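Local coordinates for putative tetR family transcriptional regulator (Streptomyces coelicolor A3, PDB 2Q24), which probably binds DNA at regulatory sites and controls transcription, as members of the TetR family generally do, at residues B[22-25]-B[26-30]; B[55-58]-B[59-62]; B[88-91]-B[92-96]; B[153-156]-B[157-161]. One frame throughout, in Å; residues are numbered along the deposited sequence. Where two conformers were deposited one is given.

Three contacts lie along helices, and interaction 2 leads from a loop into one. They fall into two pairs. Interactions 1 and 2 belong to the TetR-type DNA-binding region and touch each other. Phe-28 CZ lies 3.6 Å from Ile-62 CG1, and Ala-24 CB lies 4.2 Å from Leu-61 CG. Interactions 3 and 4 belong to the C-terminal helical region and also touch, with Thr-94 CB 3.9 Å from Leu-159 CD2. The two pairs do not meet. The nearest atoms of interactions 1 and 3 are about 9 Å apart, and the centres of interactions 2 and 3 are about 31 Å apart. Interaction 2 begins where the predicted helix-turn-helix ends.

Interaction 1: B[22-25]-B[26-30]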
ATOM      1  N   ALA B  22       2.757   1.376  15.847  1.00 28.38           N
ATOM      2  CA  ALA B  22       4.129   1.876  15.927  1.00 28.53           C
ATOM      3  C   ALA B  22       4.888   1.174  17.057  1.00 28.64           C
ATOM      4  O   ALA B  22       6.011   0.690  16.867  1.00 28.69           O
ATOM      5  CB  ALA B  22       4.127   3.387  16.138  1.00 27.80           C
ATOM      6  N   ALA B  23       4.252   1.092  18.224  1.00 28.41           N
ATOM      7  CA  ALA B  23       4.817   0.368  19.371  1.00 29.49           C
ATOM      8  C   ALA B  23       5.040  -1.124  19.072  1.00 28.99           C
ATOM      9  O   ALA B  23       6.094  -1.679  19.435  1.00 29.36           O
ATOM     10  CB  ALA B  23       3.928   0.551  20.634  1.00 29.52           C
ATOM     11  N   ALA B  24       4.075  -1.774  18.403  1.00 29.09           N
ATOM     12  CA  ALA B  24       4.242  -3.155  17.976  1.00 28.73           C
ATOM     13  C   ALA B  24       5.465  -3.364  17.087  1.00 29.61           C
ATOM     14  O   ALA B  24       6.216  -4.311  17.265  1.00 30.15           O
ATOM     15  CB  ALA B  24       2.966  -3.650  17.259  1.00 29.34           C
ATOM     16  N   VAL B  25       5.636  -2.513  16.074  1.00 29.49           N
ATOM     17  CA  VAL B  25       6.784  -2.647  15.214  1.00 29.63           C
ATOM     18  C   VAL B  25       8.077  -2.544  16.028  1.00 30.64           C
ATOM     19  O   VAL B  25       8.987  -3.335  15.826  1.00 30.94           O
ATOM     20  CB  VAL B  25       6.778  -1.570  14.109  1.00 29.34           C
ATOM     21  CG1 VAL B  25       8.148  -1.486  13.392  1.00 30.56           C
ATOM     22  CG2 VAL B  25       5.624  -1.829  13.114  1.00 26.13           C
ATOM     23  N   ARG B  26       8.147  -1.560  16.928  1.00 30.90           N
ATOM     24  CA  ARG B  26       9.334  -1.306  17.741  1.00 31.67           C
ATOM     25  C   ARG B  26       9.645  -2.560  18.576  1.00 31.18           C
ATOM     26  O   ARG B  26      10.763  -3.087  18.556  1.00 30.99           O
ATOM     27  CB  ARG B  26       9.047  -0.077  18.624  1.00 32.67           C
ATOM     28  CG  ARG B  26      10.196   0.554  19.418  1.00 36.73           C
ATOM     29  CD  ARG B  26       9.635   1.717  20.295  1.00 42.41           C
ATOM     30  NE  ARG B  26       8.468   2.364  19.647  1.00 47.09           N
ATOM     31  CZ  ARG B  26       7.482   3.017  20.277  1.00 46.91           C
ATOM     32  NH1 ARG B  26       7.478   3.159  21.602  1.00 48.28           N
ATOM     33  NH2 ARG B  26       6.486   3.547  19.565  1.00 45.46           N
ATOM     34  N   VAL B  27       8.639  -3.060  19.275  1.00 31.42           N
ATOM     35  CA  VAL B  27       8.839  -4.175  20.206  1.00 31.15           C
ATOM     36  C   VAL B  27       9.080  -5.511  19.471  1.00 31.39           C
ATOM     37  O   VAL B  27       9.937  -6.300  19.867  1.00 31.64           O
ATOM     38  CB  VAL B  27       7.668  -4.292  21.236  1.00 31.58           C
ATOM     39  CG1 VAL B  27       7.892  -5.474  22.198  1.00 32.81           C
ATOM     40  CG2 VAL B  27       7.528  -3.005  22.062  1.00 30.65           C
ATOM     41  N   PHE B  28       8.321  -5.783  18.415  1.00 30.48           N
ATOM     42  CA  PHE B  28       8.553  -7.011  17.657  1.00 31.08           C
ATOM     43  C   PHE B  28       9.903  -6.973  16.942  1.00 31.10           C
ATOM     44  O   PHE B  28      10.570  -8.001  16.849  1.00 30.86           O
ATOM     45  CB  PHE B  28       7.425  -7.300  16.662  1.00 31.11           C
ATOM     46  CG  PHE B  28       6.189  -7.880  17.299  1.00 31.61           C
ATOM     47  CD1 PHE B  28       6.246  -9.075  18.026  1.00 31.79           C
ATOM     48  CD2 PHE B  28       4.970  -7.227  17.181  1.00 34.36           C
ATOM     49  CE1 PHE B  28       5.106  -9.596  18.627  1.00 33.58           C
ATOM     50  CE2 PHE B  28       3.815  -7.756  17.776  1.00 36.04           C
ATOM     51  CZ  PHE B  28       3.891  -8.934  18.489  1.00 34.96           C
ATOM     52  N   SER B  29      10.326  -5.804  16.447  1.00 31.13           N
ATOM     53  CA  SER B  29      11.621  -5.776  15.783  1.00 32.42           C
ATOM     54  C   SER B  29      12.793  -5.969  16.754  1.00 32.34           C
ATOM     55  O   SER B  29      13.820  -6.500  16.354  1.00 32.09           O
ATOM     56  CB  SER B  29      11.809  -4.572  14.857  1.00 32.99           C
ATOM     57  OG  SER B  29      11.798  -3.374  15.587  1.00 37.71           O
ATOM     58  N   GLU B  30      12.617  -5.549  18.003  1.00 32.54           N
ATOM     59  CA  GLU B  30      13.621  -5.743  19.068  1.00 34.18           C
ATOM     60  C   GLU B  30      13.627  -7.143  19.669  1.00 34.39           C
ATOM     61  O   GLU B  30      14.692  -7.708  19.932  1.00 35.02           O
ATOM     62  CB  GLU B  30      13.367  -4.767  20.212  1.00 34.23           C
ATOM     63  CG  GLU B  30      13.775  -3.336  19.945  1.00 37.23           C
ATOM     64  CD  GLU B  30      13.782  -2.503  21.210  1.00 39.71           C
ATOM     65  OE1 GLU B  30      14.139  -3.047  22.286  1.00 41.65           O
TER
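Ala-22 O accepts the backbone N-H of Arg-26 at 3.1 Å, and the methyl of Ala-22 lies near the guanidinium of the same arginine. Ala-23 meets that group more closely. Its CA sits over one face of the guanidinium, offset toward the rim, with Arg-26 NH2 3.6 Å from Ala-23 CA. The arginine chain reaches back here because CG stands anti to the backbone N (chi1 -170°) and the chain then bends at chi3. Its NH1 forms a salt bridge to Glu-43 of helix 37-43. Ala-23 O takes the N-H of Val-27, and Val-27 CG2 rests 3.3 Å from that oxygen. Ala-24 O receives the N-H of Phe-28 at 2.8 Å. The Phe-28 ring runs past this carbonyl, with CD2 3.2 Å from Ala-24 O, and the same ring carbon packs on Ala-24 CB at 4.1 Å. Further out, the ring meets Ile-40 and Ile-62. Val-25 O accepts the N-H of Ser-29 at 2.9 Å. Ser-29 OG lies 2.8 Å from Val-25 O, but Arg-26 O is also within its reach, and the hydroxyl proton could serve either. This part of helix 17-31 therefore has two characters. Ala-23, Ala-24, Val-25, Val-27 and Phe-28 build the core between the helices of the DNA-binding region, while Arg-26 lies back along the helix and carries its charge to Glu-43.

Interaction 2: B[55-58]-B[59-62]; sequences FPTR and EALI
Thr-57 O is gripped by two backbone N-H groups of the first helical turn. Leu-61 N binds it at 3.1 Å, and Ala-60 N adds a weak bond at 3.2 Å. Arg-58 O takes the next N-H, that of Ile-62, at 2.9 Å. Thr-57 holds the N-cap position, yet its side chain makes no capping bond. Its CG2 methyl faces the helix start, 3.6 Å from Ala-60 CB. This placement looks strained and is doubtful in detail, because chi1 is off any staggered value (-104°) and Thr-57 CG2 comes within 3.0 Å of Ala-60 N. Glu-59 has a nearly eclipsed chi1, and the tight approach of its carboxylate to the same methyl is equally doubtful. Phe-55 comes in from the loop. Leu-61 CD1 lies over one face of its ring in a CH-pi contact, 3.8 Å from the centroid of the Phe-55 ring and 18° off the normal. Leu-61 CG stands anti to the backbone N (chi1 -175°), which carries this methyl across to the ring. With an alanine at Phe-55, Leu-61 CD1 would probably lose its aromatic partner, and a gap would open toward Leu-21 of helix 17-31. Ile-62 CD1 packs 3.9 Å from Arg-58 CG, while the guanidinium turns off to Ala-35 O. The arrangement is the junction between the predicted helix-turn-helix and helix 58-75 in a TetR-type DNA-binding domain.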
ATOM      1  N   PHE B  55      -7.090  -6.345  18.279  1.00 39.44           N
ATOM      2  CA  PHE B  55      -6.210  -7.349  17.649  1.00 39.32           C
ATOM      3  C   PHE B  55      -6.213  -8.595  18.496  1.00 40.13           C
ATOM      4  O   PHE B  55      -5.352  -8.742  19.376  1.00 40.74           O
ATOM      5  CB  PHE B  55      -4.770  -6.842  17.547  1.00 38.97           C
ATOM      6  CG  PHE B  55      -4.656  -5.504  16.916  1.00 38.80           C
ATOM      7  CD1 PHE B  55      -4.604  -5.384  15.538  1.00 34.96           C
ATOM      8  CD2 PHE B  55      -4.646  -4.352  17.696  1.00 37.04           C
ATOM      9  CE1 PHE B  55      -4.528  -4.132  14.946  1.00 34.98           C
ATOM     10  CE2 PHE B  55      -4.560  -3.083  17.099  1.00 36.78           C
ATOM     11  CZ  PHE B  55      -4.504  -2.981  15.722  1.00 36.12           C
ATOM     12  N   PRO B  56      -7.156  -9.512  18.219  1.00 39.87           N
ATOM     13  CA  PRO B  56      -7.524 -10.615  19.093  1.00 39.87           C
ATOM     14  C   PRO B  56      -6.525 -11.764  19.052  1.00 38.61           C
ATOM     15  O   PRO B  56      -6.751 -12.810  19.660  1.00 39.37           O
ATOM     16  CB  PRO B  56      -8.867 -11.097  18.509  1.00 39.71           C
ATOM     17  CG  PRO B  56      -9.213 -10.128  17.409  1.00 41.02           C
ATOM     18  CD  PRO B  56      -7.915  -9.564  16.963  1.00 40.21           C
ATOM     19  N   THR B  57      -5.430 -11.559  18.337  1.00 36.41           N
ATOM     20  CA  THR B  57      -4.497 -12.610  18.054  1.00 33.35           C
ATOM     21  C   THR B  57      -3.143 -11.916  17.915  1.00 32.09           C
ATOM     22  O   THR B  57      -3.056 -10.806  17.383  1.00 31.60           O
ATOM     23  CB  THR B  57      -4.968 -13.312  16.740  1.00 34.58           C
ATOM     24  OG1 THR B  57      -5.588 -14.588  17.041  1.00 35.37           O
ATOM     25  CG2 THR B  57      -3.872 -13.485  15.759  1.00 29.23           C
ATOM     26  N   ARG B  58      -2.086 -12.560  18.381  1.00 30.81           N
ATOM     27  CA  ARG B  58      -0.752 -11.999  18.226  1.00 30.17           C
ATOM     28  C   ARG B  58      -0.404 -11.839  16.745  1.00 29.09           C
ATOM     29  O   ARG B  58       0.165 -10.811  16.331  1.00 27.71           O
ATOM     30  CB  ARG B  58       0.270 -12.912  18.908  1.00 30.61           C
ATOM     31  CG  ARG B  58       1.672 -12.363  18.908  1.00 31.70           C
ATOM     32  CD  ARG B  58       2.655 -13.421  19.382  1.00 37.34           C
ATOM     33  NE  ARG B  58       2.749 -13.425  20.847  1.00 43.26           N
ATOM     34  CZ  ARG B  58       3.725 -12.821  21.533  1.00 44.43           C
ATOM     35  NH1 ARG B  58       4.711 -12.188  20.898  1.00 44.35           N
ATOM     36  NH2 ARG B  58       3.727 -12.863  22.856  1.00 46.38           N
ATOM     37  N   GLU B  59      -0.728 -12.856  15.942  1.00 28.26           N
ATOM     38  CA  GLU B  59      -0.419 -12.753  14.510  1.00 28.72           C
ATOM     39  C   GLU B  59      -1.207 -11.653  13.783  1.00 27.40           C
ATOM     40  O   GLU B  59      -0.711 -11.064  12.816  1.00 26.67           O
ATOM     41  CB  GLU B  59      -0.455 -14.098  13.756  1.00 30.47           C
ATOM     42  CG  GLU B  59      -1.174 -15.264  14.341  1.00 34.63           C
ATOM     43  CD  GLU B  59      -0.715 -15.666  15.736  1.00 39.39           C
ATOM     44  OE1 GLU B  59       0.392 -16.224  15.912  1.00 40.95           O
ATOM     45  OE2 GLU B  59      -1.500 -15.428  16.659  1.00 39.51           O
ATOM     46  N   ALA B  60      -2.416 -11.364  14.252  1.00 25.26           N
ATOM     47  CA  ALA B  60      -3.178 -10.269  13.655  1.00 26.26           C
ATOM     48  C   ALA B  60      -2.489  -8.924  13.980  1.00 24.99           C
ATOM     49  O   ALA B  60      -2.420  -8.023  13.132  1.00 24.89           O
ATOM     50  CB  ALA B  60      -4.564 -10.289  14.138  1.00 25.85           C
ATOM     51  N   LEU B  61      -1.986  -8.809  15.204  1.00 24.57           N
ATOM     52  CA  LEU B  61      -1.196  -7.617  15.617  1.00 23.03           C
ATOM     53  C   LEU B  61       0.061  -7.458  14.787  1.00 23.26           C
ATOM     54  O   LEU B  61       0.341  -6.376  14.274  1.00 23.15           O
ATOM     55  CB  LEU B  61      -0.868  -7.641  17.133  1.00 23.17           C
ATOM     56  CG  LEU B  61      -0.154  -6.391  17.653  1.00 24.57           C
ATOM     57  CD1 LEU B  61      -1.014  -5.135  17.382  1.00 23.20           C
ATOM     58  CD2 LEU B  61       0.217  -6.517  19.158  1.00 23.18           C
ATOM     59  N   ILE B  62       0.832  -8.532  14.639  1.00 22.93           N
ATOM     60  CA  ILE B  62       2.063  -8.490  13.830  1.00 22.51           C
ATOM     61  C   ILE B  62       1.750  -8.092  12.394  1.00 22.32           C
ATOM     62  O   ILE B  62       2.382  -7.188  11.852  1.00 22.49           O
ATOM     63  CB  ILE B  62       2.731  -9.890  13.816  1.00 22.72           C
ATOM     64  CG1 ILE B  62       3.262 -10.209  15.224  1.00 22.84           C
ATOM     65  CG2 ILE B  62       3.884  -9.951  12.789  1.00 23.88           C
ATOM     66  CD1 ILE B  62       3.454 -11.713  15.469  1.00 21.62           C
TER

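Interaction 3: B[88-91]-B[92-96]; sequences EALR and AWTRR
Successive i to i+4 bonds run through this part of helix 86-106, where Glu-88 O, Ala-89 O and Leu-90 O accept the N-H groups of Ala-92, Trp-93 and Thr-94, each at 2.9 Å. The next bond, from Arg-95 N to Arg-91 O, is weak at 3.4 Å. The hydroxyl of Thr-94 joins it there. Thr-94 OG1 donates to Arg-91 O at 2.8 Å, coming in at 122° to the C=O bond and tilted from the carbonyl plane. Its chi1 of 67° puts OG1 between the backbone N and the carbonyl carbon, close enough to bend back onto the preceding turn. The same torsion sets CG2 anti to the carbonyl carbon, with Thr-94 CG2 3.2 Å from Leu-90 O. That methyl also meets Leu-90 CD1 at 4.0 Å, the two side chains crossing at a slant. A valine at Thr-94 would probably keep much of this apolar packing but leave Arg-91 O with the weak bond from Arg-95 N and without its hydroxyl donor. Trp-93 CB lies 3.4 Å from Ala-89 O, and the indole continues to Leu-133 and Leu-136, while NE1 bonds to Leu-73 O. Arg-95 reaches helix 172-185 and forms a salt bridge with Glu-176. The apolar side of the helix thus packs on helices 77-83 and 125-142, and Arg-95 ties its charged side to helix 172-185, in the all-helical C-terminal domain of this TetR-type regulator.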
ATOM      1  N   GLU B  88      16.307  15.503  -2.976  1.00 23.75           N
ATOM      2  CA  GLU B  88      16.352  15.508  -1.507  1.00 23.85           C
ATOM      3  C   GLU B  88      15.152  14.812  -0.907  1.00 22.93           C
ATOM      4  O   GLU B  88      15.298  14.134   0.124  1.00 21.64           O
ATOM      5  CB  GLU B  88      16.443  16.940  -1.013  1.00 25.58           C
ATOM      6  CG  GLU B  88      17.802  17.542  -1.293  1.00 28.73           C
ATOM      7  CD  GLU B  88      17.972  18.943  -0.719  1.00 32.56           C
ATOM      8  OE1 GLU B  88      17.324  19.317   0.299  1.00 29.53           O
ATOM      9  OE2 GLU B  88      18.781  19.709  -1.302  1.00 35.39           O
ATOM     10  N   ALA B  89      13.968  14.958  -1.514  1.00 22.13           N
ATOM     11  CA  ALA B  89      12.847  14.049  -1.115  1.00 21.66           C
ATOM     12  C   ALA B  89      13.236  12.556  -1.210  1.00 21.21           C
ATOM     13  O   ALA B  89      13.040  11.769  -0.253  1.00 20.94           O
ATOM     14  CB  ALA B  89      11.513  14.350  -1.900  1.00 22.03           C
ATOM     15  N   LEU B  90      13.741  12.134  -2.382  1.00 20.66           N
ATOM     16  CA  LEU B  90      14.260  10.779  -2.557  1.00 22.44           C
ATOM     17  C   LEU B  90      15.259  10.387  -1.444  1.00 21.23           C
ATOM     18  O   LEU B  90      15.062   9.374  -0.779  1.00 21.93           O
ATOM     19  CB  LEU B  90      14.863  10.649  -3.987  1.00 20.85           C
ATOM     20  CG  LEU B  90      15.571   9.328  -4.273  1.00 23.34           C
ATOM     21  CD1 LEU B  90      14.514   8.137  -4.192  1.00 23.99           C
ATOM     22  CD2 LEU B  90      16.163   9.531  -5.701  1.00 24.07           C
ATOM     23  N   ARG B  91      16.255  11.232  -1.172  1.00 23.38           N
ATOM     24  CA  ARG B  91      17.242  10.958  -0.129  0.50 23.57           C
ATOM     25  C   ARG B  91      16.592  10.738   1.247  1.00 24.09           C
ATOM     26  O   ARG B  91      16.902   9.782   1.933  1.00 23.47           O
ATOM     27  CB  ARG B  91      18.278  12.112  -0.073  0.50 24.31           C
ATOM     28  CG  ARG B  91      19.245  12.095   1.133  0.50 25.66           C
ATOM     29  CD  ARG B  91      20.369  13.139   1.004  0.50 26.66           C
ATOM     30  NE  ARG B  91      20.955  13.206  -0.354  0.50 28.02           N
ATOM     31  CZ  ARG B  91      22.059  12.571  -0.786  0.50 25.85           C
ATOM     32  NH1 ARG B  91      22.787  11.798   0.005  0.50 24.02           N
ATOM     33  NH2 ARG B  91      22.437  12.727  -2.031  0.50 26.66           N
ATOM     34  N   ALA B  92      15.698  11.661   1.653  1.00 22.86           N
ATOM     35  CA  ALA B  92      15.029  11.515   2.972  1.00 22.02           C
ATOM     36  C   ALA B  92      14.245  10.230   3.017  1.00 22.27           C
ATOM     37  O   ALA B  92      14.280   9.473   4.006  1.00 22.20           O
ATOM     38  CB  ALA B  92      14.143  12.717   3.285  1.00 21.76           C
ATOM     39  N   TRP B  93      13.543   9.933   1.931  1.00 21.71           N
ATOM     40  CA  TRP B  93      12.743   8.707   1.903  1.00 21.90           C
ATOM     41  C   TRP B  93      13.582   7.429   1.946  1.00 21.84           C
ATOM     42  O   TRP B  93      13.204   6.447   2.563  1.00 22.69           O
ATOM     43  CB  TRP B  93      11.852   8.719   0.647  1.00 22.47           C
ATOM     44  CG  TRP B  93      10.851   7.559   0.600  1.00 22.47           C
ATOM     45  CD1 TRP B  93       9.555   7.547   1.082  1.00 23.88           C
ATOM     46  CD2 TRP B  93      11.093   6.280   0.037  1.00 22.56           C
ATOM     47  NE1 TRP B  93       8.975   6.306   0.835  1.00 23.55           N
ATOM     48  CE2 TRP B  93       9.903   5.505   0.204  1.00 23.45           C
ATOM     49  CE3 TRP B  93      12.217   5.692  -0.586  1.00 22.26           C
ATOM     50  CZ2 TRP B  93       9.793   4.198  -0.280  1.00 24.09           C
ATOM     51  CZ3 TRP B  93      12.108   4.355  -1.072  1.00 25.27           C
ATOM     52  CH2 TRP B  93      10.911   3.623  -0.885  1.00 23.49           C
ATOM     53  N   THR B  94      14.716   7.405   1.283  1.00 22.11           N
ATOM     54  CA  THR B  94      15.566   6.241   1.339  1.00 23.83           C
ATOM     55  C   THR B  94      16.030   5.907   2.769  1.00 23.50           C
ATOM     56  O   THR B  94      16.192   4.789   3.097  1.00 22.36           O
ATOM     57  CB  THR B  94      16.773   6.326   0.379  1.00 23.05           C
ATOM     58  OG1 THR B  94      17.669   7.330   0.789  1.00 26.22           O
ATOM     59  CG2 THR B  94      16.343   6.501  -1.029  1.00 23.82           C
ATOM     60  N   ARG B  95      16.243   6.916   3.598  1.00 22.60           N
ATOM     61  CA  ARG B  95      16.515   6.666   5.023  1.00 25.44           C
ATOM     62  C   ARG B  95      15.303   5.993   5.691  1.00 24.24           C
ATOM     63  O   ARG B  95      15.461   5.050   6.478  1.00 24.39           O
ATOM     64  CB  ARG B  95      16.964   7.963   5.751  1.00 24.02           C
ATOM     65  CG  ARG B  95      18.331   8.453   5.343  1.00 33.24           C
ATOM     66  CD  ARG B  95      18.913   9.648   6.221  1.00 36.21           C
ATOM     67  NE  ARG B  95      18.691   9.390   7.630  1.00 41.58           N
ATOM     68  CZ  ARG B  95      19.568   8.811   8.457  1.00 42.88           C
ATOM     69  NH1 ARG B  95      20.780   8.456   8.031  1.00 45.39           N
ATOM     70  NH2 ARG B  95      19.221   8.610   9.727  1.00 44.68           N
ATOM     71  N   ARG B  96      14.096   6.447   5.356  1.00 24.01           N
ATOM     72  CA  ARG B  96      12.866   5.818   5.892  1.00 24.02           C
ATOM     73  C   ARG B  96      12.729   4.392   5.382  1.00 22.37           C
ATOM     74  O   ARG B  96      12.277   3.500   6.110  1.00 22.84           O
ATOM     75  CB  ARG B  96      11.598   6.644   5.537  1.00 25.12           C
ATOM     76  CG  ARG B  96      11.599   8.073   6.150  1.00 27.47           C
ATOM     77  CD  ARG B  96      11.770   8.027   7.666  1.00 33.00           C
ATOM     78  NE  ARG B  96      10.558   7.603   8.312  1.00 37.33           N
ATOM     79  CZ  ARG B  96      10.480   6.812   9.388  1.00 41.59           C
ATOM     80  NH1 ARG B  96      11.563   6.284   9.973  1.00 39.98           N
ATOM     81  NH2 ARG B  96       9.276   6.548   9.878  1.00 41.12           N
TER

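Interaction 4: B[153-156]-B[157-161]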
ATOM      1  N   THR B 153      12.980  -1.016  -9.694  1.00 31.15           N
ATOM      2  CA  THR B 153      13.192  -2.340  -9.085  1.00 31.45           C
ATOM      3  C   THR B 153      14.685  -2.537  -8.697  1.00 30.04           C
ATOM      4  O   THR B 153      15.032  -3.260  -7.739  1.00 28.57           O
ATOM      5  CB  THR B 153      12.683  -3.471  -9.970  1.00 32.46           C
ATOM      6  OG1 THR B 153      12.934  -4.709  -9.301  1.00 38.74           O
ATOM      7  CG2 THR B 153      13.373  -3.471 -11.262  1.00 32.55           C
ATOM      8  N   ASP B 154      15.555  -1.905  -9.475  1.00 28.88           N
ATOM      9  CA  ASP B 154      16.985  -1.981  -9.179  1.00 29.13           C
ATOM     10  C   ASP B 154      17.308  -1.118  -7.974  1.00 27.84           C
ATOM     11  O   ASP B 154      18.070  -1.507  -7.101  1.00 27.62           O
ATOM     12  CB  ASP B 154      17.832  -1.531 -10.385  1.00 29.11           C
ATOM     13  CG  ASP B 154      17.848  -2.531 -11.504  1.00 33.12           C
ATOM     14  OD1 ASP B 154      17.483  -3.719 -11.310  1.00 31.67           O
ATOM     15  OD2 ASP B 154      18.277  -2.125 -12.594  1.00 35.95           O
HETATM   16  N   MSE B 155      16.715   0.069  -7.900  1.00 28.23           N
HETATM   17  CA  MSE B 155      16.940   0.909  -6.747  1.00 28.44           C
HETATM   18  C   MSE B 155      16.405   0.201  -5.492  1.00 27.34           C
HETATM   19  O   MSE B 155      16.981   0.274  -4.400  1.00 26.03           O
HETATM   20  CB  MSE B 155      16.261   2.270  -6.972  1.00 30.96           C
HETATM   21  CG  MSE B 155      16.556   3.251  -5.923  1.00 33.77           C
HETATM   22 SE   MSE B 155      18.531   3.789  -6.011  1.00 42.79          SE
HETATM   23  CE  MSE B 155      18.302   5.096  -4.581  1.00 37.36           C
ATOM     24  N   PHE B 156      15.253  -0.462  -5.631  1.00 26.03           N
ATOM     25  CA  PHE B 156      14.742  -1.176  -4.480  1.00 26.17           C
ATOM     26  C   PHE B 156      15.776  -2.211  -3.977  1.00 24.34           C
ATOM     27  O   PHE B 156      16.035  -2.356  -2.784  1.00 23.54           O
ATOM     28  CB  PHE B 156      13.421  -1.856  -4.844  1.00 25.96           C
ATOM     29  CG  PHE B 156      12.746  -2.547  -3.679  1.00 30.86           C
ATOM     30  CD1 PHE B 156      11.600  -1.976  -3.078  1.00 32.77           C
ATOM     31  CD2 PHE B 156      13.182  -3.786  -3.226  1.00 32.18           C
ATOM     32  CE1 PHE B 156      10.929  -2.639  -2.057  1.00 30.80           C
ATOM     33  CE2 PHE B 156      12.532  -4.435  -2.165  1.00 33.47           C
ATOM     34  CZ  PHE B 156      11.398  -3.814  -1.560  1.00 27.89           C
ATOM     35  N   ALA B 157      16.332  -2.971  -4.907  1.00 23.84           N
ATOM     36  CA  ALA B 157      17.293  -4.028  -4.545  1.00 23.09           C
ATOM     37  C   ALA B 157      18.562  -3.412  -3.919  1.00 21.73           C
ATOM     38  O   ALA B 157      19.164  -3.975  -3.044  1.00 22.46           O
ATOM     39  CB  ALA B 157      17.663  -4.799  -5.786  1.00 24.26           C
ATOM     40  N   ALA B 158      18.954  -2.253  -4.418  1.00 23.20           N
ATOM     41  CA  ALA B 158      20.143  -1.542  -3.839  1.00 21.98           C
ATOM     42  C   ALA B 158      19.887  -1.182  -2.402  1.00 22.82           C
ATOM     43  O   ALA B 158      20.680  -1.463  -1.505  1.00 21.58           O
ATOM     44  CB  ALA B 158      20.452  -0.256  -4.723  1.00 22.22           C
ATOM     45  N   LEU B 159      18.736  -0.574  -2.137  1.00 22.18           N
ATOM     46  CA  LEU B 159      18.425  -0.220  -0.744  1.00 22.87           C
ATOM     47  C   LEU B 159      18.257  -1.451   0.188  1.00 23.07           C
ATOM     48  O   LEU B 159      18.670  -1.432   1.346  1.00 24.02           O
ATOM     49  CB  LEU B 159      17.139   0.641  -0.749  1.00 23.21           C
ATOM     50  CG  LEU B 159      17.217   1.964  -1.520  1.00 22.82           C
ATOM     51  CD1 LEU B 159      15.740   2.604  -1.638  1.00 23.68           C
ATOM     52  CD2 LEU B 159      18.166   2.916  -0.857  1.00 27.07           C
ATOM     53  N   ALA B 160      17.605  -2.482  -0.321  1.00 23.65           N
ATOM     54  CA  ALA B 160      17.447  -3.754   0.392  1.00 22.54           C
ATOM     55  C   ALA B 160      18.809  -4.294   0.788  1.00 23.85           C
ATOM     56  O   ALA B 160      18.951  -4.813   1.879  1.00 24.14           O
ATOM     57  CB  ALA B 160      16.732  -4.767  -0.438  1.00 23.71           C
ATOM     58  N   GLY B 161      19.783  -4.170  -0.117  1.00 22.84           N
ATOM     59  CA  GLY B 161      21.108  -4.689   0.153  1.00 21.16           C
ATOM     60  C   GLY B 161      21.797  -3.958   1.297  1.00 21.76           C
ATOM     61  O   GLY B 161      22.481  -4.568   2.130  1.00 20.64           O
TER
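Leu-159 folds back over the carbonyl of Met-155, a selenomethionine in this crystal. Its CB lies 3.7 Å from Met-155 O. CG comes closer, 3.3 Å from Met-155 O, because it stands anti to the carbonyl carbon and beside the backbone N (chi1 -61°). Of the two methyls, CD1 remains near that oxygen, and CD2 meets Met-155 CE at 4.3 Å. The branch then points into the core, where it touches Phe-97 of helix 86-106 and Leu-179 of helix 172-185. Met-155 O is also the acceptor for the Leu-159 N-H, at 3.0 Å. These residues are part of helix 152-165, which packs against helices 86-106, 125-142 and 172-185 in the helical bundle of the C-terminal part, as is usual for TetR-type regulators. Met-155 lies on the same buried side and reaches Met-137 and Val-182. Phe-156 takes a different course. Its CG, anti to the backbone N (chi1 -176°), carries the ring beside the Phe-156 carbonyl, where Ala-157 N sits at the ring edge, 3.7 Å from Phe-156 CD2. The ring goes on to an edge-to-face stack with Phe-97 and also rests on Ile-129. Phe-156 O accepts the N-H of Ala-160 at 2.9 Å, and the methyl of Ala-160 lies beside the same oxygen. Ala-157 N bonds to Thr-153 O, and Ala-158 N to Asp-154 O.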